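Sphingomyelinase C (PDB 7CNE) belongs to the endonuclease/exonuclease/phosphatase family, whose DNase I-like fold packs mixed beta-sheets into a layered core. Local coordinates at residues S9-G23 / F42-D56. Sequence-based numbering, arbitrary orientation.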
loop_
_atom_site.group_PDB
_atom_site.type_symbol
_atom_site.label_atom_id
_atom_site.label_comp_id
_atom_site.label_asym_id
_atom_site.label_seq_id
_atom_site.Cartn_x
_atom_site.Cartn_y
_atom_site.Cartn_z
ATOM N N SER A 9 -12.129 -2.328 -16.893
ATOM C CA SER A 9 -12.575 -1.901 -15.570
ATOM C C SER A 9 -12.080 -2.904 -14.527
ATOM O O SER A 9 -12.535 -4.054 -14.498
ATOM C CB SER A 9 -14.092 -1.790 -15.553
ATOM O OG SER A 9 -14.550 -1.259 -14.334
ATOM N N LEU A 10 -11.162 -2.472 -13.668
ATOM C CA LEU A 10 -10.484 -3.346 -12.721
ATOM C C LEU A 10 -10.875 -3.021 -11.283
ATOM O O LEU A 10 -11.155 -1.868 -10.939
ATOM C CB LEU A 10 -8.951 -3.232 -12.852
ATOM C CG LEU A 10 -8.238 -3.720 -14.118
ATOM C CD1 LEU A 10 -6.729 -3.822 -13.857
ATOM C CD2 LEU A 10 -8.791 -5.063 -14.567
ATOM N N LYS A 11 -10.857 -4.053 -10.442
ATOM C CA LYS A 11 -11.083 -3.937 -9.006
ATOM C C LYS A 11 -9.734 -3.998 -8.301
ATOM O O LYS A 11 -9.002 -4.979 -8.461
ATOM C CB LYS A 11 -11.973 -5.079 -8.525
ATOM C CG LYS A 11 -12.880 -4.771 -7.357
ATOM C CD LYS A 11 -14.174 -5.571 -7.521
ATOM C CE LYS A 11 -15.230 -5.112 -6.544
ATOM N NZ LYS A 11 -15.481 -6.120 -5.466
ATOM N N VAL A 12 -9.401 -2.974 -7.517
ATOM C CA VAL A 12 -8.058 -2.878 -6.938
ATOM C C VAL A 12 -8.155 -2.731 -5.426
ATOM O O VAL A 12 -8.827 -1.817 -4.927
ATOM C CB VAL A 12 -7.256 -1.714 -7.543
ATOM C CG1 VAL A 12 -5.859 -1.653 -6.906
ATOM C CG2 VAL A 12 -7.157 -1.889 -9.076
ATOM N N LEU A 13 -7.483 -3.627 -4.704
ATOM C CA LEU A 13 -7.388 -3.567 -3.247
ATOM C C LEU A 13 -6.048 -2.974 -2.834
ATOM O O LEU A 13 -5.001 -3.364 -3.358
ATOM C CB LEU A 13 -7.543 -4.963 -2.632
ATOM C CG LEU A 13 -7.099 -5.169 -1.181
ATOM C CD1 LEU A 13 -8.066 -4.483 -0.194
ATOM C CD2 LEU A 13 -6.978 -6.662 -0.862
ATOM N N THR A 14 -6.073 -2.039 -1.889
ATOM C CA THR A 14 -4.853 -1.638 -1.207
ATOM C C THR A 14 -5.043 -1.923 0.275
ATOM O O THR A 14 -6.104 -1.629 0.834
ATOM C CB THR A 14 -4.479 -0.160 -1.474
ATOM O OG1 THR A 14 -3.279 0.162 -0.773
ATOM C CG2 THR A 14 -5.580 0.826 -1.072
ATOM N N TYR A 15 -4.026 -2.521 0.903
ATOM C CA TYR A 15 -4.147 -2.975 2.288
ATOM C C TYR A 15 -2.798 -2.937 2.985
ATOM O O TYR A 15 -1.845 -3.597 2.552
ATOM C CB TYR A 15 -4.719 -4.391 2.348
ATOM C CG TYR A 15 -5.049 -4.861 3.749
ATOM C CD1 TYR A 15 -5.800 -4.068 4.618
ATOM C CD2 TYR A 15 -4.610 -6.103 4.204
ATOM C CE1 TYR A 15 -6.126 -4.518 5.906
ATOM C CE2 TYR A 15 -4.921 -6.555 5.471
ATOM C CZ TYR A 15 -5.674 -5.767 6.322
ATOM O OH TYR A 15 -5.971 -6.252 7.584
ATOM N N ASN A 16 -2.724 -2.190 4.081
ATOM C CA ASN A 16 -1.536 -2.165 4.928
ATOM C C ASN A 16 -1.652 -3.321 5.918
ATOM O O ASN A 16 -2.520 -3.302 6.793
ATOM C CB ASN A 16 -1.422 -0.819 5.639
ATOM C CG ASN A 16 -0.160 -0.701 6.493
ATOM O OD1 ASN A 16 0.246 -1.656 7.158
ATOM N ND2 ASN A 16 0.455 0.487 6.490
ATOM N N THR A 17 -0.757 -4.307 5.798
ATOM C CA THR A 17 -0.873 -5.574 6.516
ATOM C C THR A 17 -0.275 -5.566 7.917
ATOM O O THR A 17 -0.517 -6.515 8.664
ATOM C CB THR A 17 -0.193 -6.702 5.739
ATOM O OG1 THR A 17 1.218 -6.446 5.677
ATOM C CG2 THR A 17 -0.772 -6.827 4.329
ATOM N N PHE A 18 0.527 -4.563 8.277
ATOM C CA PHE A 18 1.166 -4.506 9.595
ATOM C C PHE A 18 1.871 -5.825 9.939
ATOM O O PHE A 18 1.673 -6.416 11.006
ATOM C CB PHE A 18 0.144 -4.128 10.673
ATOM C CG PHE A 18 0.752 -3.858 12.022
ATOM C CD1 PHE A 18 1.795 -2.954 12.155
ATOM C CD2 PHE A 18 0.281 -4.508 13.154
ATOM C CE1 PHE A 18 2.358 -2.697 13.396
ATOM C CE2 PHE A 18 0.838 -4.251 14.404
ATOM C CZ PHE A 18 1.879 -3.351 14.522
ATOM N N LEU A 19 2.694 -6.304 9.008
ATOM C CA LEU A 19 3.456 -7.533 9.232
ATOM C C LEU A 19 4.918 -7.182 9.496
ATOM O O LEU A 19 5.809 -7.388 8.665
ATOM C CB LEU A 19 3.314 -8.479 8.045
ATOM C CG LEU A 19 1.919 -9.069 7.841
ATOM C CD1 LEU A 19 1.900 -9.846 6.526
ATOM C CD2 LEU A 19 1.518 -9.950 9.027
ATOM N N MET A 20 5.147 -6.635 10.691
ATOM C CA MET A 20 6.499 -6.294 11.097
ATOM C C MET A 20 7.330 -7.563 11.247
ATOM O O MET A 20 6.806 -8.664 11.463
ATOM C CB MET A 20 6.485 -5.508 12.407
ATOM C CG MET A 20 5.638 -4.235 12.338
ATOM S SD MET A 20 6.275 -2.826 13.282
ATOM C CE MET A 20 7.470 -2.168 12.122
ATOM N N SER A 21 8.640 -7.397 11.116
ATOM C CA SER A 21 9.573 -8.511 11.252
ATOM C C SER A 21 9.338 -9.265 12.554
ATOM O O SER A 21 9.206 -8.659 13.625
ATOM C CB SER A 21 11.007 -7.971 11.190
ATOM O OG SER A 21 11.889 -8.759 11.970
ATOM N N THR A 22 9.253 -10.596 12.460
ATOM C CA THR A 22 9.004 -11.389 13.652
ATOM C C THR A 22 10.257 -11.587 14.494
ATOM O O THR A 22 10.135 -11.894 15.676
ATOM C CB THR A 22 8.415 -12.758 13.299
ATOM O OG1 THR A 22 9.238 -13.416 12.322
ATOM C CG2 THR A 22 6.972 -12.607 12.768
ATOM N N GLY A 23 11.448 -11.447 13.914
ATOM C CA GLY A 23 12.646 -11.488 14.737
ATOM C C GLY A 23 12.691 -10.329 15.709
ATOM O O GLY A 23 13.039 -10.499 16.882
ATOM N N PHE A 42 -12.405 -9.281 2.011
ATOM C CA PHE A 42 -11.899 -8.174 1.206
ATOM C C PHE A 42 -10.754 -8.599 0.301
ATOM O O PHE A 42 -10.468 -7.908 -0.688
ATOM C CB PHE A 42 -11.465 -6.998 2.105
ATOM C CG PHE A 42 -10.332 -7.311 3.063
ATOM C CD1 PHE A 42 -9.011 -7.341 2.625
ATOM C CD2 PHE A 42 -10.589 -7.517 4.417
ATOM C CE1 PHE A 42 -7.973 -7.612 3.504
ATOM C CE2 PHE A 42 -9.557 -7.783 5.312
ATOM C CZ PHE A 42 -8.242 -7.835 4.859
ATOM N N PHE A 43 -10.097 -9.717 0.613
ATOM C CA PHE A 43 -8.988 -10.216 -0.195
ATOM C C PHE A 43 -9.452 -10.920 -1.462
ATOM O O PHE A 43 -8.675 -11.019 -2.420
ATOM C CB PHE A 43 -8.126 -11.187 0.633
ATOM C CG PHE A 43 -6.710 -11.329 0.129
ATOM C CD1 PHE A 43 -5.743 -10.393 0.466
ATOM C CD2 PHE A 43 -6.349 -12.401 -0.679
ATOM C CE1 PHE A 43 -4.433 -10.520 0.009
ATOM C CE2 PHE A 43 -5.051 -12.536 -1.149
ATOM C CZ PHE A 43 -4.088 -11.587 -0.807
ATOM N N GLN A 44 -10.696 -11.398 -1.497
ATOM C CA GLN A 44 -11.190 -12.180 -2.625
ATOM C C GLN A 44 -11.803 -11.284 -3.682
ATOM O O GLN A 44 -12.376 -10.236 -3.381
ATOM C CB GLN A 44 -12.244 -13.201 -2.186
ATOM C CG GLN A 44 -12.051 -13.743 -0.779
ATOM C CD GLN A 44 -10.732 -14.477 -0.627
ATOM O OE1 GLN A 44 -10.252 -15.111 -1.571
ATOM N NE2 GLN A 44 -10.124 -14.377 0.561
ATOM N N GLY A 45 -11.690 -11.721 -4.934
ATOM C CA GLY A 45 -12.463 -11.136 -6.006
ATOM C C GLY A 45 -11.882 -9.874 -6.591
ATOM O O GLY A 45 -12.586 -9.161 -7.313
ATOM N N ASN A 46 -10.626 -9.568 -6.304
ATOM C CA ASN A 46 -9.999 -8.399 -6.892
ATOM C C ASN A 46 -9.249 -8.769 -8.164
ATOM O O ASN A 46 -8.969 -9.934 -8.439
ATOM C CB ASN A 46 -9.054 -7.745 -5.882
ATOM C CG ASN A 46 -9.763 -7.387 -4.605
ATOM O OD1 ASN A 46 -10.659 -6.544 -4.605
ATOM N ND2 ASN A 46 -9.392 -8.042 -3.512
ATOM N N ASP A 47 -8.894 -7.740 -8.935
ATOM C CA ASP A 47 -7.979 -7.913 -10.054
ATOM C C ASP A 47 -6.526 -7.652 -9.662
ATOM O O ASP A 47 -5.614 -8.320 -10.166
ATOM C CB ASP A 47 -8.391 -6.979 -11.183
ATOM C CG ASP A 47 -9.707 -7.385 -11.785
ATOM O OD1 ASP A 47 -9.714 -8.439 -12.443
ATOM O OD2 ASP A 47 -10.716 -6.680 -11.568
ATOM N N VAL A 48 -6.299 -6.674 -8.797
ATOM C CA VAL A 48 -4.959 -6.291 -8.352
ATOM C C VAL A 48 -5.023 -6.085 -6.851
ATOM O O VAL A 48 -6.011 -5.547 -6.336
ATOM C CB VAL A 48 -4.463 -5.008 -9.063
ATOM C CG1 VAL A 48 -3.055 -4.627 -8.608
ATOM C CG2 VAL A 48 -4.519 -5.171 -10.591
ATOM N N VAL A 49 -3.980 -6.535 -6.145
ATOM C CA VAL A 49 -3.832 -6.328 -4.707
ATOM C C VAL A 49 -2.478 -5.672 -4.471
ATOM O O VAL A 49 -1.450 -6.165 -4.956
ATOM C CB VAL A 49 -3.948 -7.647 -3.907
ATOM C CG1 VAL A 49 -3.727 -7.388 -2.400
ATOM C CG2 VAL A 49 -5.313 -8.312 -4.140
ATOM N N VAL A 50 -2.479 -4.550 -3.752
ATOM C CA VAL A 50 -1.257 -3.856 -3.350
ATOM C C VAL A 50 -1.186 -3.894 -1.827
ATOM O O VAL A 50 -2.085 -3.382 -1.142
ATOM C CB VAL A 50 -1.210 -2.406 -3.868
ATOM C CG1 VAL A 50 0.121 -1.756 -3.497
ATOM C CG2 VAL A 50 -1.394 -2.363 -5.385
ATOM N N LEU A 51 -0.118 -4.488 -1.301
ATOM C CA LEU A 51 0.087 -4.622 0.129
ATOM C C LEU A 51 1.202 -3.699 0.599
ATOM O O LEU A 51 2.186 -3.485 -0.113
ATOM C CB LEU A 51 0.447 -6.063 0.500
ATOM C CG LEU A 51 -0.574 -7.120 0.070
ATOM C CD1 LEU A 51 -0.055 -8.502 0.479
ATOM C CD2 LEU A 51 -1.918 -6.823 0.726
ATOM N N GLN A 52 1.057 -3.188 1.822
ATOM C CA GLN A 52 2.128 -2.474 2.498
ATOM C C GLN A 52 2.483 -3.198 3.792
ATOM O O GLN A 52 1.722 -4.037 4.280
ATOM C CB GLN A 52 1.744 -1.024 2.815
ATOM C CG GLN A 52 1.322 -0.204 1.607
ATOM C CD GLN A 52 -0.139 -0.428 1.251
ATOM O OE1 GLN A 52 -0.993 -0.546 2.139
ATOM N NE2 GLN A 52 -0.433 -0.483 -0.044
ATOM N N GLU A 53 3.655 -2.847 4.323
ATOM C CA GLU A 53 4.194 -3.347 5.594
ATOM C C GLU A 53 4.308 -4.872 5.625
ATOM O O GLU A 53 4.219 -5.497 6.685
ATOM C CB GLU A 53 3.387 -2.811 6.784
ATOM C CG GLU A 53 3.455 -1.281 6.847
ATOM C CD GLU A 53 3.035 -0.695 8.189
ATOM O OE1 GLU A 53 2.970 -1.439 9.191
ATOM O OE2 GLU A 53 2.765 0.525 8.237
ATOM N N ALA A 54 4.536 -5.482 4.464
ATOM C CA ALA A 54 4.824 -6.914 4.387
ATOM C C ALA A 54 6.316 -7.142 4.659
ATOM O O ALA A 54 7.079 -7.595 3.807
ATOM C CB ALA A 54 4.402 -7.459 3.028
ATOM N N PHE A 55 6.725 -6.784 5.881
ATOM C CA PHE A 55 8.136 -6.681 6.236
ATOM C C PHE A 55 8.731 -8.019 6.659
ATOM O O PHE A 55 9.906 -8.296 6.380
ATOM C CB PHE A 55 8.321 -5.691 7.391
ATOM C CG PHE A 55 8.005 -4.258 7.050
ATOM C CD1 PHE A 55 8.565 -3.648 5.940
ATOM C CD2 PHE A 55 7.166 -3.511 7.878
ATOM C CE1 PHE A 55 8.290 -2.316 5.652
ATOM C CE2 PHE A 55 6.881 -2.174 7.597
ATOM C CZ PHE A 55 7.438 -1.577 6.489
ATOM N N ASP A 56 7.965 -8.832 7.382
ATOM C CA ASP A 56 8.466 -10.129 7.808
ATOM C C ASP A 56 8.583 -11.046 6.598
ATOM O O ASP A 56 7.578 -11.343 5.938
ATOM C CB ASP A 56 7.554 -10.740 8.862
ATOM C CG ASP A 56 8.098 -12.046 9.380
ATOM O OD1 ASP A 56 9.097 -12.002 10.127
ATOM O OD2 ASP A 56 7.555 -13.104 9.012
HETATM O O HOH W 1 -12.732 -6.480 -13.233
HETATM O O HOH W 2 -12.935 -7.591 -3.605
HETATM O O HOH W 3 12.328 -11.357 10.973
#
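Leu13 and Val49 pair side by side in the parallel ladder of strands 12-19 and 48-54, which helix 30-39 joins into a beta-alpha-beta crossover of the DNase I-like fold. Backbone bonds alternate along the ladder, as from Val50 N to Leu13 O, and the strand axes diverge by only 22°. Such a unit buries one sheet face, and Leu13 illustrates how residues after the helix, Phe42 to Asn46, cover this end of it. Its CB lies 3.7 Å from Asn46 ND2, an amide nitrogen already donating to Phe42 O; CG follows anti to the backbone N (chi1 164°), beside the carbonyl carbon. Of the two methyls, CD1 meets Phe42 CD1, while CD2 comes 3.7 Å from both Val49 CG1 and Phe42 O and also reaches Phe43 CD1 and the ring edge of Phe42. On the same face Phe42 directs its edge at the Tyr15 ring, a T-shaped pair with planes at 56° and Phe42 CZ 3.6 Å from Tyr15 CZ; Ile37 of the helix also touches Tyr15. On the other face, that of Val12 and Thr14, Asn16 divides its amide: OD1 accepts from Phe18 N in an Asx turn, whereas ND2 donates to Glu53 OE2 (2.9 Å) and also to Asp194. The Glu53 side chain lies near a bound succinic acid. Further on, Asp56 N-caps helix 57-66 through OD2 to Ala59 N, leaving OD1 to be gripped from one face of the carboxylate by Thr22 N at 2.7 Å and Thr22 OG1 at 2.6 Å.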